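Local coordinates for protein neuraminidase (Influenza A virus, PDB 4FVK) that adopts the six-bladed beta-propeller of influenza neuraminidases and is a neuraminidase-like viral glycoprotein whose sialidase activity remains uncertain, at residues A[51-56]-A[107-112]; A[277-282]-A[296-301]. One frame throughout, in Å; residues are numbered along the deposited sequence.

Interaction 1. Residues A[51-56]-A[107-112]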
loop_
_atom_site.group_PDB
_atom_site.type_symbol
_atom_site.label_atom_id
_atom_site.label_comp_id
_atom_site.label_asym_id
_atom_site.label_seq_id
_atom_site.Cartn_x
_atom_site.Cartn_y
_atom_site.Cartn_z
ATOM N N CYS A 51 18.070 -1.408 9.746
ATOM C CA CYS A 51 17.971 -1.278 8.292
ATOM C C CYS A 51 18.243 -2.577 7.542
ATOM O O CYS A 51 19.034 -3.389 7.989
ATOM C CB CYS A 51 18.997 -0.247 7.791
ATOM S SG CYS A 51 19.001 1.331 8.667
ATOM N N ASP A 52 17.612 -2.764 6.378
ATOM C CA ASP A 52 18.074 -3.809 5.470
ATOM C C ASP A 52 19.065 -3.194 4.499
ATOM O O ASP A 52 19.567 -2.113 4.766
ATOM C CB ASP A 52 16.918 -4.537 4.770
ATOM C CG ASP A 52 16.030 -3.602 3.964
ATOM O OD1 ASP A 52 14.813 -3.843 3.965
ATOM O OD2 ASP A 52 16.526 -2.634 3.339
ATOM N N LEU A 53 19.356 -3.835 3.374
ATOM C CA LEU A 53 20.317 -3.229 2.445
ATOM C C LEU A 53 19.717 -2.078 1.651
ATOM O O LEU A 53 20.424 -1.404 0.898
ATOM C CB LEU A 53 20.859 -4.248 1.446
ATOM C CG LEU A 53 22.115 -5.058 1.748
ATOM C CD1 LEU A 53 22.404 -5.096 3.238
ATOM C CD2 LEU A 53 21.925 -6.462 1.172
ATOM N N THR A 54 18.422 -1.838 1.817
ATOM C CA THR A 54 17.749 -0.835 0.984
ATOM C C THR A 54 17.228 0.358 1.782
ATOM O O THR A 54 17.554 1.492 1.494
ATOM C CB THR A 54 16.627 -1.487 0.142
ATOM O OG1 THR A 54 17.216 -2.263 -0.909
ATOM C CG2 THR A 54 15.721 -0.438 -0.468
ATOM N N SER A 55 16.430 0.119 2.808
ATOM C CA SER A 55 15.975 1.242 3.622
ATOM C C SER A 55 15.922 0.830 5.078
ATOM O O SER A 55 16.382 -0.248 5.430
ATOM C CB SER A 55 14.607 1.717 3.153
ATOM O OG SER A 55 13.734 0.611 3.102
ATOM N N CYS A 56 15.341 1.687 5.908
ATOM C CA CYS A 56 15.391 1.536 7.353
ATOM C C CYS A 56 13.985 1.415 7.919
ATOM O O CYS A 56 13.048 1.889 7.326
ATOM C CB CYS A 56 16.143 2.717 7.984
ATOM S SG CYS A 56 17.921 2.701 7.592
ATOM N N ALA A 107 16.437 -6.726 16.682
ATOM C CA ALA A 107 16.275 -7.092 15.268
ATOM C C ALA A 107 17.486 -6.661 14.482
ATOM O O ALA A 107 18.116 -5.656 14.817
ATOM C CB ALA A 107 15.012 -6.459 14.676
ATOM N N CYS A 108 17.832 -7.425 13.452
ATOM C CA CYS A 108 18.983 -7.091 12.623
ATOM C C CYS A 108 18.988 -7.918 11.347
ATOM O O CYS A 108 18.671 -9.109 11.361
ATOM C CB CYS A 108 20.306 -7.273 13.399
ATOM S SG CYS A 108 20.471 -8.881 14.289
ATOM N N PHE A 109 19.360 -7.272 10.249
ATOM C CA PHE A 109 19.361 -7.876 8.916
ATOM C C PHE A 109 20.796 -8.313 8.589
ATOM O O PHE A 109 21.727 -7.510 8.691
ATOM C CB PHE A 109 18.851 -6.837 7.901
ATOM C CG PHE A 109 18.567 -7.390 6.529
ATOM C CD1 PHE A 109 17.407 -8.110 6.282
ATOM C CD2 PHE A 109 19.442 -7.154 5.475
ATOM C CE1 PHE A 109 17.120 -8.609 5.011
ATOM C CE2 PHE A 109 19.165 -7.662 4.202
ATOM C CZ PHE A 109 17.997 -8.403 3.976
ATOM N N ASP A 110 20.987 -9.571 8.196
ATOM C CA ASP A 110 22.350 -10.088 8.020
ATOM C C ASP A 110 22.823 -9.965 6.573
ATOM O O ASP A 110 23.883 -10.460 6.217
ATOM C CB ASP A 110 22.489 -11.539 8.539
ATOM C CG ASP A 110 21.699 -12.560 7.707
ATOM O OD1 ASP A 110 21.187 -12.231 6.607
ATOM O OD2 ASP A 110 21.590 -13.723 8.147
ATOM N N GLY A 111 22.014 -9.313 5.744
ATOM C CA GLY A 111 22.276 -9.244 4.317
ATOM C C GLY A 111 21.319 -10.139 3.536
ATOM O O GLY A 111 21.082 -9.955 2.346
ATOM N N LEU A 112 20.742 -11.113 4.220
ATOM C CA LEU A 112 19.868 -12.066 3.552
ATOM C C LEU A 112 18.460 -11.934 4.127
ATOM O O LEU A 112 17.521 -11.638 3.401
ATOM C CB LEU A 112 20.428 -13.472 3.722
ATOM C CG LEU A 112 20.161 -14.618 2.745
ATOM C CD1 LEU A 112 19.284 -15.682 3.397
ATOM C CD2 LEU A 112 19.566 -14.150 1.419
HETATM O O HOH W 1 19.654 -4.328 10.507
#

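Interaction 2. Residues A[277-282]-A[296-301]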
loop_
_atom_site.group_PDB
_atom_site.type_symbol
_atom_site.label_atom_id
_atom_site.label_comp_id
_atom_site.label_asym_id
_atom_site.label_seq_id
_atom_site.Cartn_x
_atom_site.Cartn_y
_atom_site.Cartn_z
ATOM N N GLU A 277 35.070 5.559 20.054
ATOM C CA GLU A 277 36.150 5.625 19.093
ATOM C C GLU A 277 37.152 6.691 19.556
ATOM O O GLU A 277 37.018 7.257 20.643
ATOM C CB GLU A 277 35.584 5.978 17.707
ATOM C CG GLU A 277 34.475 5.032 17.212
ATOM C CD GLU A 277 34.992 3.634 16.916
ATOM O OE1 GLU A 277 34.297 2.653 17.249
ATOM O OE2 GLU A 277 36.102 3.510 16.354
ATOM N N LYS A 278 38.149 6.964 18.725
ATOM C CA LYS A 278 39.003 8.135 18.909
ATOM C C LYS A 278 38.944 9.009 17.655
ATOM O O LYS A 278 39.442 8.622 16.605
ATOM C CB LYS A 278 40.456 7.738 19.220
ATOM C CG LYS A 278 40.682 7.217 20.623
ATOM C CD LYS A 278 42.179 7.057 20.926
ATOM C CE LYS A 278 42.425 6.277 22.229
ATOM N NZ LYS A 278 43.884 6.125 22.551
ATOM N N PRO A 279 38.313 10.187 17.750
ATOM C CA PRO A 279 37.627 10.763 18.909
ATOM C C PRO A 279 36.358 10.009 19.333
ATOM O O PRO A 279 35.738 9.301 18.552
ATOM C CB PRO A 279 37.238 12.161 18.413
ATOM C CG PRO A 279 38.190 12.452 17.326
ATOM C CD PRO A 279 38.352 11.137 16.631
ATOM N N ALA A 280 36.003 10.161 20.595
ATOM C CA ALA A 280 34.811 9.557 21.127
ATOM C C ALA A 280 33.745 10.632 21.168
ATOM O O ALA A 280 34.055 11.820 21.283
ATOM C CB ALA A 280 35.070 8.995 22.529
ATOM N N TRP A 281 32.491 10.219 21.057
ATOM C CA TRP A 281 31.396 11.146 21.285
ATOM C C TRP A 281 30.522 10.666 22.414
ATOM O O TRP A 281 30.231 9.481 22.571
ATOM C CB TRP A 281 30.526 11.333 20.046
ATOM C CG TRP A 281 31.125 12.131 18.964
ATOM C CD1 TRP A 281 31.963 11.686 17.974
ATOM C CD2 TRP A 281 30.870 13.516 18.686
ATOM N NE1 TRP A 281 32.262 12.719 17.122
ATOM C CE2 TRP A 281 31.613 13.853 17.542
ATOM C CE3 TRP A 281 30.106 14.502 19.312
ATOM C CZ2 TRP A 281 31.607 15.131 17.001
ATOM C CZ3 TRP A 281 30.101 15.770 18.779
ATOM C CH2 TRP A 281 30.844 16.079 17.633
ATOM N N THR A 282 30.053 11.640 23.156
ATOM C CA THR A 282 29.302 11.437 24.363
ATOM C C THR A 282 27.949 12.084 24.059
ATOM O O THR A 282 27.867 12.913 23.158
ATOM C CB THR A 282 30.069 12.155 25.494
ATOM O OG1 THR A 282 30.498 11.194 26.460
ATOM C CG2 THR A 282 29.265 13.256 26.135
ATOM N N LEU A 296 25.616 16.547 22.213
ATOM C CA LEU A 296 26.647 15.637 21.743
ATOM C C LEU A 296 28.001 16.329 21.905
ATOM O O LEU A 296 28.182 17.451 21.421
ATOM C CB LEU A 296 26.416 15.307 20.266
ATOM C CG LEU A 296 25.539 14.097 19.915
ATOM C CD1 LEU A 296 26.330 12.799 20.070
ATOM C CD2 LEU A 296 24.278 14.080 20.760
ATOM N N GLU A 297 28.941 15.670 22.585
ATOM C CA GLU A 297 30.276 16.241 22.829
ATOM C C GLU A 297 31.402 15.336 22.343
ATOM O O GLU A 297 31.437 14.148 22.670
ATOM C CB GLU A 297 30.451 16.552 24.321
ATOM C CG GLU A 297 29.580 17.717 24.782
ATOM C CD GLU A 297 29.594 17.922 26.289
ATOM O OE1 GLU A 297 29.819 16.937 27.021
ATOM O OE2 GLU A 297 29.354 19.062 26.743
ATOM N N GLN A 298 32.317 15.900 21.558
ATOM C CA GLN A 298 33.444 15.150 21.010
ATOM C C GLN A 298 34.655 15.167 21.967
ATOM O O GLN A 298 35.034 16.217 22.479
ATOM C CB GLN A 298 33.845 15.731 19.652
ATOM C CG GLN A 298 34.912 14.931 18.924
ATOM C CD GLN A 298 35.590 15.715 17.822
ATOM O OE1 GLN A 298 35.959 16.874 18.005
ATOM N NE2 GLN A 298 35.772 15.080 16.670
ATOM N N ILE A 299 35.253 14.003 22.202
ATOM C CA ILE A 299 36.432 13.884 23.055
ATOM C C ILE A 299 37.549 13.294 22.220
ATOM O O ILE A 299 37.555 12.086 21.971
ATOM C CB ILE A 299 36.168 12.936 24.249
ATOM C CG1 ILE A 299 34.960 13.421 25.051
ATOM C CG2 ILE A 299 37.418 12.827 25.151
ATOM C CD1 ILE A 299 34.499 12.491 26.111
ATOM N N PRO A 300 38.481 14.138 21.753
ATOM C CA PRO A 300 39.474 13.681 20.770
ATOM C C PRO A 300 40.271 12.428 21.215
ATOM O O PRO A 300 40.564 11.550 20.391
ATOM C CB PRO A 300 40.390 14.904 20.601
ATOM C CG PRO A 300 39.509 16.095 20.932
ATOM C CD PRO A 300 38.520 15.601 21.964
ATOM N N ASN A 301 40.579 12.332 22.504
ATOM C CA ASN A 301 41.449 11.274 22.997
ATOM C C ASN A 301 40.727 9.966 23.388
ATOM O O ASN A 301 41.341 9.054 23.922
ATOM C CB ASN A 301 42.296 11.790 24.175
ATOM C CG ASN A 301 43.321 12.823 23.757
ATOM O OD1 ASN A 301 43.893 12.751 22.665
ATOM N ND2 ASN A 301 43.565 13.789 24.631
#

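Interaction 1. Residues A[51-56]-A[107-112]
C51 meets F109 through its backbone carbonyl: O of C51 lies 3.5 Å from CB of F109, and a water 2.8 Å from this same O, well placed to donate to it, accepts from N of F109 at 3.0 Å. The contact joins the loop between strands 47-51 and 56-67 to the end of strand 104-109, an outermost strand of another propeller sheet. D52 comes next and makes the ring contact. Its CB sits over the centre of the F109 ring, 3.6 Å from the centroid and 9° off the ring normal, a CH-pi contact. With CG of F109 anti to the backbone N (chi1 -170°), the ring is carried toward the loop, and chi2 (78°) turns its face to D52. The carboxylate of D52 turns back: OD2 accepts from N of T54 (2.6 Å) on its anti side, an Asx turn, and from N of S55 (2.8 Å) on its syn side, which extends it to an Asx motif, while N of D52 bonds to O of S55. L53 adds a looser contact, CD1 to CE2 of F109 at 4.2 Å, and its other branch, CD2, approaches O of G111 at 3.8 Å. The C51-C56 disulfide closes the loop at its base. Across the contact a second Asx turn forms, D110 OD1 accepting from N of L112, and OD2 of D110 bonds to Y132 OH. Each segment thus fixes its own turn with an aspartate, and what passes between them is a methylene on an aromatic face, some leucine packing and one bridging water, without direct charge pairing.

Interaction 2. Residues A[277-282]-A[296-301]
The carbonyl O of A280 receives the shortest polar bond of the contact, from N of I299 at 2.7 Å, with the N-H nearly straight at 170° and lying in the carbonyl plane. This bond belongs to an antiparallel beta hairpin, strands 280-284 and 292-299, within one sheet of the six-bladed propeller. N of A280 answers to O of I299, completing a hydrogen-bonded pair, although this donor stands above the carbonyl plane. T282 and E297 make the next such pair, N of T282 giving to O of E297 at 2.9 Å and N of E297 to O of T282. Between them, W281 and Q298 form a non-hydrogen-bonded pair whose side chains lie on the same face of the sheet. There Q298 lays its CB over the six-membered ring of W281, 3.5 Å from the centroid and 10° off the normal, a CH-pi contact. A chi1 of -174° swings the Q298 chain away from its own backbone N, and, extended beyond CG, it runs on beside P279, reaching CG of that proline with NE2 at 3.6 Å. The indole is also met edge-to-face by the ring of W24, while CB of L296 packs near CE3. On the opposite face T282 lies alongside E297, whose OE1 forms a salt bridge with K284; OG1 of T282 is buried without a polar partner. A cis peptide precedes P279, where the strand pairing gives way to loop. There K278 stretches its side chain along N301, bringing CE to 3.4 Å from the carbonyl O of N301.

Overall arrangement
Interactions 1 and 2 occupy separate sheets of the same propeller chain, with centres 27 Å apart and nearest atoms about 18 Å apart, so they do not touch. They follow one another along the sequence, and they differ in kind: 51-56 with 107-112 joins two sheets through a loop, whereas 277-282 with 296-301 pairs neighbouring strands within one. Their surroundings differ as well. Interaction 1 lies away from the metal sites, although the G111 position is about 12 Å from a bound N-acetylglucosamine. Interaction 2 ends close to a metal: the side chain of N301 is about 4 Å from a bound zinc ion and about 6 Å from the side chains of the zinc ligands E306 and T308.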